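Local structure of aspartate aminotransferase (Rhodobacter sphaeroides, 3NRA) at residues K128-N139 with A180-P191. The protein probably transfers the amino group of L-aspartate to 2-oxoglutarate, giving oxaloacetate and L-glutamate, with pyridoxal 5'-phosphate as cofactor. Residues are numbered along the deposited sequence; the frame is centred on the assembly and turned at random.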
loop_
_atom_site.group_PDB
_atom_site.type_symbol
_atom_site.label_atom_id
_atom_site.label_comp_id
_atom_site.label_asym_id
_atom_site.label_seq_id
_atom_site.Cartn_x
_atom_site.Cartn_y
_atom_site.Cartn_z
ATOM N N LYS B 128 -16.157 0.812 -19.617
ATOM C CA LYS B 128 -15.104 0.792 -20.616
ATOM C C LYS B 128 -13.941 1.755 -20.266
ATOM O O LYS B 128 -14.161 2.893 -19.876
ATOM C CB LYS B 128 -15.673 1.101 -21.982
ATOM C CG LYS B 128 -16.447 -0.075 -22.543
ATOM C CD LYS B 128 -17.325 0.310 -23.692
ATOM C CE LYS B 128 -18.090 -0.898 -24.201
ATOM N NZ LYS B 128 -19.334 -0.518 -24.843
ATOM N N VAL B 129 -12.724 1.258 -20.364
ATOM C CA VAL B 129 -11.534 2.032 -20.070
ATOM C C VAL B 129 -10.578 1.935 -21.230
ATOM O O VAL B 129 -10.248 0.832 -21.640
ATOM C CB VAL B 129 -10.824 1.502 -18.795
ATOM C CG1 VAL B 129 -9.650 2.414 -18.430
ATOM C CG2 VAL B 129 -11.825 1.372 -17.630
ATOM N N ALA B 130 -10.172 3.087 -21.788
ATOM C CA ALA B 130 -9.168 3.143 -22.867
ATOM C C ALA B 130 -7.775 2.938 -22.279
ATOM O O ALA B 130 -7.372 3.660 -21.353
ATOM C CB ALA B 130 -9.232 4.488 -23.608
ATOM N N ILE B 131 -7.062 1.944 -22.799
ATOM C CA ILE B 131 -5.703 1.594 -22.328
ATOM C C ILE B 131 -4.823 1.501 -23.555
ATOM O O ILE B 131 -5.236 0.933 -24.580
ATOM C CB ILE B 131 -5.701 0.233 -21.581
ATOM C CG1 ILE B 131 -6.539 0.326 -20.282
ATOM C CG2 ILE B 131 -4.251 -0.287 -21.302
ATOM C CD1 ILE B 131 -5.995 1.271 -19.274
ATOM N N VAL B 132 -3.637 2.101 -23.473
ATOM C CA VAL B 132 -2.676 2.075 -24.569
ATOM C C VAL B 132 -1.942 0.718 -24.611
ATOM O O VAL B 132 -1.692 0.114 -23.580
ATOM C CB VAL B 132 -1.634 3.213 -24.408
ATOM C CG1 VAL B 132 -0.591 3.194 -25.583
ATOM C CG2 VAL B 132 -2.343 4.590 -24.319
ATOM N N GLN B 133 -1.638 0.253 -25.818
ATOM C CA GLN B 133 -0.820 -0.933 -26.048
ATOM C C GLN B 133 0.346 -0.559 -26.981
ATOM O O GLN B 133 0.119 -0.062 -28.071
ATOM C CB GLN B 133 -1.672 -2.036 -26.702
ATOM C CG GLN B 133 -2.823 -2.509 -25.846
ATOM C CD GLN B 133 -3.507 -3.714 -26.416
ATOM O OE1 GLN B 133 -3.758 -3.783 -27.605
ATOM N NE2 GLN B 133 -3.827 -4.673 -25.561
ATOM N N PRO B 134 1.593 -0.735 -26.536
ATOM C CA PRO B 134 2.068 -1.165 -25.240
ATOM C C PRO B 134 1.991 -0.076 -24.184
ATOM O O PRO B 134 2.103 1.129 -24.508
ATOM C CB PRO B 134 3.508 -1.522 -25.524
ATOM C CG PRO B 134 3.885 -0.581 -26.608
ATOM C CD PRO B 134 2.716 -0.565 -27.476
ATOM N N ASP B 135 1.800 -0.486 -22.919
ATOM C CA ASP B 135 1.912 0.428 -21.807
ATOM C C ASP B 135 2.189 -0.359 -20.489
ATOM O O ASP B 135 2.417 -1.578 -20.492
ATOM C CB ASP B 135 0.625 1.288 -21.701
ATOM C CG ASP B 135 0.880 2.704 -21.143
ATOM O OD1 ASP B 135 1.749 2.851 -20.268
ATOM O OD2 ASP B 135 0.154 3.656 -21.530
ATOM N N TYR B 136 2.213 0.363 -19.392
ATOM C CA TYR B 136 2.687 -0.135 -18.115
ATOM C C TYR B 136 1.956 -1.427 -17.712
ATOM O O TYR B 136 0.739 -1.565 -17.934
ATOM C CB TYR B 136 2.466 0.972 -17.072
ATOM C CG TYR B 136 2.926 0.666 -15.692
ATOM C CD1 TYR B 136 4.289 0.598 -15.388
ATOM C CD2 TYR B 136 2.019 0.561 -14.643
ATOM C CE1 TYR B 136 4.727 0.357 -14.099
ATOM C CE2 TYR B 136 2.447 0.321 -13.366
ATOM C CZ TYR B 136 3.824 0.236 -13.099
ATOM O OH TYR B 136 4.271 -0.000 -11.822
ATOM N N PHE B 137 2.713 -2.369 -17.136
ATOM C CA PHE B 137 2.225 -3.752 -16.841
ATOM C C PHE B 137 0.944 -3.767 -16.005
ATOM O O PHE B 137 0.059 -4.605 -16.216
ATOM C CB PHE B 137 3.343 -4.617 -16.160
ATOM C CG PHE B 137 3.331 -4.557 -14.638
ATOM C CD1 PHE B 137 3.884 -3.484 -13.962
ATOM C CD2 PHE B 137 2.697 -5.562 -13.885
ATOM C CE1 PHE B 137 3.786 -3.382 -12.552
ATOM C CE2 PHE B 137 2.628 -5.475 -12.493
ATOM C CZ PHE B 137 3.177 -4.377 -11.831
ATOM N N ALA B 138 0.820 -2.813 -15.087
ATOM C CA ALA B 138 -0.325 -2.795 -14.151
ATOM C C ALA B 138 -1.653 -2.305 -14.790
ATOM O O ALA B 138 -2.706 -2.572 -14.263
ATOM C CB ALA B 138 0.016 -1.955 -12.891
ATOM N N ASN B 139 -1.577 -1.598 -15.914
ATOM C CA ASN B 139 -2.736 -0.853 -16.442
ATOM C C ASN B 139 -3.908 -1.766 -16.827
ATOM O O ASN B 139 -5.005 -1.623 -16.299
ATOM C CB ASN B 139 -2.316 0.048 -17.634
ATOM C CG ASN B 139 -1.423 1.223 -17.201
ATOM O OD1 ASN B 139 -1.028 1.305 -16.056
ATOM N ND2 ASN B 139 -1.122 2.147 -18.140
ATOM N N ALA B 180 -16.314 4.498 -23.388
ATOM C CA ALA B 180 -15.200 4.661 -22.445
ATOM C C ALA B 180 -15.241 6.068 -21.839
ATOM O O ALA B 180 -15.294 7.064 -22.565
ATOM C CB ALA B 180 -13.888 4.413 -23.129
ATOM N N ARG B 181 -15.278 6.145 -20.514
ATOM C CA ARG B 181 -15.224 7.445 -19.813
ATOM C C ARG B 181 -14.021 7.575 -18.925
ATOM O O ARG B 181 -13.891 8.590 -18.178
ATOM C CB ARG B 181 -16.519 7.663 -19.016
ATOM C CG ARG B 181 -17.781 7.779 -19.904
ATOM C CD ARG B 181 -17.779 9.112 -20.710
ATOM N NE ARG B 181 -18.898 9.218 -21.634
ATOM C CZ ARG B 181 -18.899 8.843 -22.930
ATOM N NH1 ARG B 181 -17.830 8.272 -23.515
ATOM N NH2 ARG B 181 -20.019 9.014 -23.651
ATOM N N VAL B 182 -13.087 6.621 -19.043
ATOM C CA VAL B 182 -11.754 6.765 -18.497
ATOM C C VAL B 182 -10.673 6.421 -19.544
ATOM O O VAL B 182 -10.831 5.463 -20.322
ATOM C CB VAL B 182 -11.564 5.871 -17.269
ATOM C CG1 VAL B 182 -10.131 6.060 -16.653
ATOM C CG2 VAL B 182 -12.654 6.142 -16.236
ATOM N N PHE B 183 -9.566 7.189 -19.528
ATOM C CA PHE B 183 -8.353 6.889 -20.292
ATOM C C PHE B 183 -7.130 7.001 -19.366
ATOM O O PHE B 183 -6.952 8.002 -18.713
ATOM C CB PHE B 183 -8.232 7.892 -21.443
ATOM C CG PHE B 183 -6.934 7.785 -22.241
ATOM C CD1 PHE B 183 -6.497 6.563 -22.741
ATOM C CD2 PHE B 183 -6.220 8.934 -22.582
ATOM C CE1 PHE B 183 -5.363 6.478 -23.511
ATOM C CE2 PHE B 183 -5.043 8.839 -23.323
ATOM C CZ PHE B 183 -4.627 7.602 -23.792
ATOM N N LEU B 184 -6.307 5.942 -19.333
ATOM C CA LEU B 184 -5.121 5.839 -18.484
ATOM C C LEU B 184 -3.942 5.631 -19.404
ATOM O O LEU B 184 -4.011 4.767 -20.302
ATOM C CB LEU B 184 -5.255 4.637 -17.548
ATOM C CG LEU B 184 -3.988 4.134 -16.864
ATOM C CD1 LEU B 184 -3.357 5.216 -15.925
ATOM C CD2 LEU B 184 -4.271 2.824 -16.129
ATOM N N PHE B 185 -2.885 6.436 -19.227
ATOM C CA PHE B 185 -1.662 6.303 -20.013
ATOM C C PHE B 185 -0.435 6.813 -19.275
ATOM O O PHE B 185 -0.543 7.706 -18.400
ATOM C CB PHE B 185 -1.813 7.001 -21.391
ATOM C CG PHE B 185 -1.686 8.503 -21.354
ATOM C CD1 PHE B 185 -2.657 9.280 -20.762
ATOM C CD2 PHE B 185 -0.627 9.140 -22.006
ATOM C CE1 PHE B 185 -2.560 10.684 -20.755
ATOM C CE2 PHE B 185 -0.510 10.531 -21.998
ATOM C CZ PHE B 185 -1.484 11.305 -21.369
ATOM N N SER B 186 0.730 6.229 -19.602
ATOM C CA SER B 186 2.002 6.733 -19.120
ATOM C C SER B 186 2.674 7.640 -20.165
ATOM O O SER B 186 2.619 7.374 -21.365
ATOM C CB SER B 186 2.956 5.578 -18.706
ATOM O OG SER B 186 3.358 4.832 -19.825
ATOM N N ASN B 187 3.275 8.719 -19.670
ATOM C CA ASN B 187 3.990 9.702 -20.462
ATOM C C ASN B 187 5.161 10.239 -19.626
ATOM O O ASN B 187 4.928 10.951 -18.679
ATOM C CB ASN B 187 3.076 10.866 -20.834
ATOM C CG ASN B 187 3.737 11.831 -21.773
ATOM O OD1 ASN B 187 4.683 11.473 -22.464
ATOM N ND2 ASN B 187 3.262 13.065 -21.793
ATOM N N PRO B 188 6.426 9.864 -19.966
ATOM C CA PRO B 188 6.839 9.010 -21.051
ATOM C C PRO B 188 6.290 7.586 -20.935
ATOM O O PRO B 188 6.082 7.064 -19.806
ATOM C CB PRO B 188 8.353 8.994 -20.919
ATOM C CG PRO B 188 8.598 9.154 -19.489
ATOM C CD PRO B 188 7.579 10.209 -19.114
ATOM N N ASN B 189 6.027 6.981 -22.100
ATOM C CA ASN B 189 5.588 5.607 -22.189
ATOM C C ASN B 189 6.571 4.648 -21.528
ATOM O O ASN B 189 7.799 4.752 -21.731
ATOM C CB ASN B 189 5.380 5.226 -23.645
ATOM C CG ASN B 189 4.892 3.808 -23.810
ATOM O OD1 ASN B 189 5.678 2.902 -24.132
ATOM N ND2 ASN B 189 3.590 3.604 -23.626
ATOM N N ASN B 190 6.046 3.831 -20.634
ATOM C CA ASN B 190 6.712 2.633 -20.160
ATOM C C ASN B 190 5.972 1.523 -20.896
ATOM O O ASN B 190 4.788 1.338 -20.670
ATOM C CB ASN B 190 6.539 2.524 -18.619
ATOM C CG ASN B 190 7.233 1.296 -18.003
ATOM O OD1 ASN B 190 7.540 0.303 -18.690
ATOM N ND2 ASN B 190 7.433 1.344 -16.674
ATOM N N PRO B 191 6.649 0.796 -21.796
ATOM C CA PRO B 191 8.056 0.463 -21.864
ATOM C C PRO B 191 8.937 1.204 -22.898
ATOM O O PRO B 191 10.155 1.001 -22.889
ATOM C CB PRO B 191 7.995 -0.997 -22.282
ATOM C CG PRO B 191 6.861 -1.008 -23.274
ATOM C CD PRO B 191 5.856 -0.081 -22.708
HETATM O O HOH W 1 -15.733 4.329 -18.451
HETATM O O HOH W 2 -2.291 2.730 -20.812
HETATM O O HOH W 3 1.410 5.574 -22.945
#
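D135 and S186 grip each other where two neighbouring parallel strands, 128-133 and 182-186, run out into loops. S186 OG donates to D135 OD1 at 2.6 Å, on the syn side but 28° out of the carboxylate plane. D135 OD2 takes the backbone N of S186 on its syn lone pair. OD1 also accepts Y136 N from the anti side. S186 OG sits between its own backbone N and carbonyl carbon (chi1 68°), where it can accept N190 N as well. With an alanine in place of D135, S186 OG and Y136 N would probably lose their shared acceptor and the serine N its carboxylate partner, leaving the hydroxyl held on the N190 side alone. N189 adds a hydrogen bond, ND2 to P134 O at 3.0 Å, with the oxygen near its amide plane, and its OD1 accepts A192 N.

Further back the strands are zipped at A130, whose N meets V182 O at 2.9 Å and whose O receives L184 N almost straight. F183 turns its ring edge to A130 O, 3.3 Å from CD1, and CD1 also touches A130 CB. V132 CG2 also meets that edge. On the face with I131, L184 CD2 presses against the N139 amide, 3.4 Å from CG.

The strands then splay, and a water bridges V132 N, L184 O, D135 OD2 and N139 ND2. The other end is looser and more exposed. There R181 N makes only a weak bond to K128 O, and a second water joins the two atoms.

N190 ND2 passes the edge of the Y136 ring at CD1, 3.5 Å away. It is hydrogen-bonded to O3 of the pyridoxal-phosphate-modified lysine at position 253, and OD1 to R381 NH1. Loops leaving adjacent parallel strands to build the cofactor site are typical of the large domain of fold-type I aminotransferases.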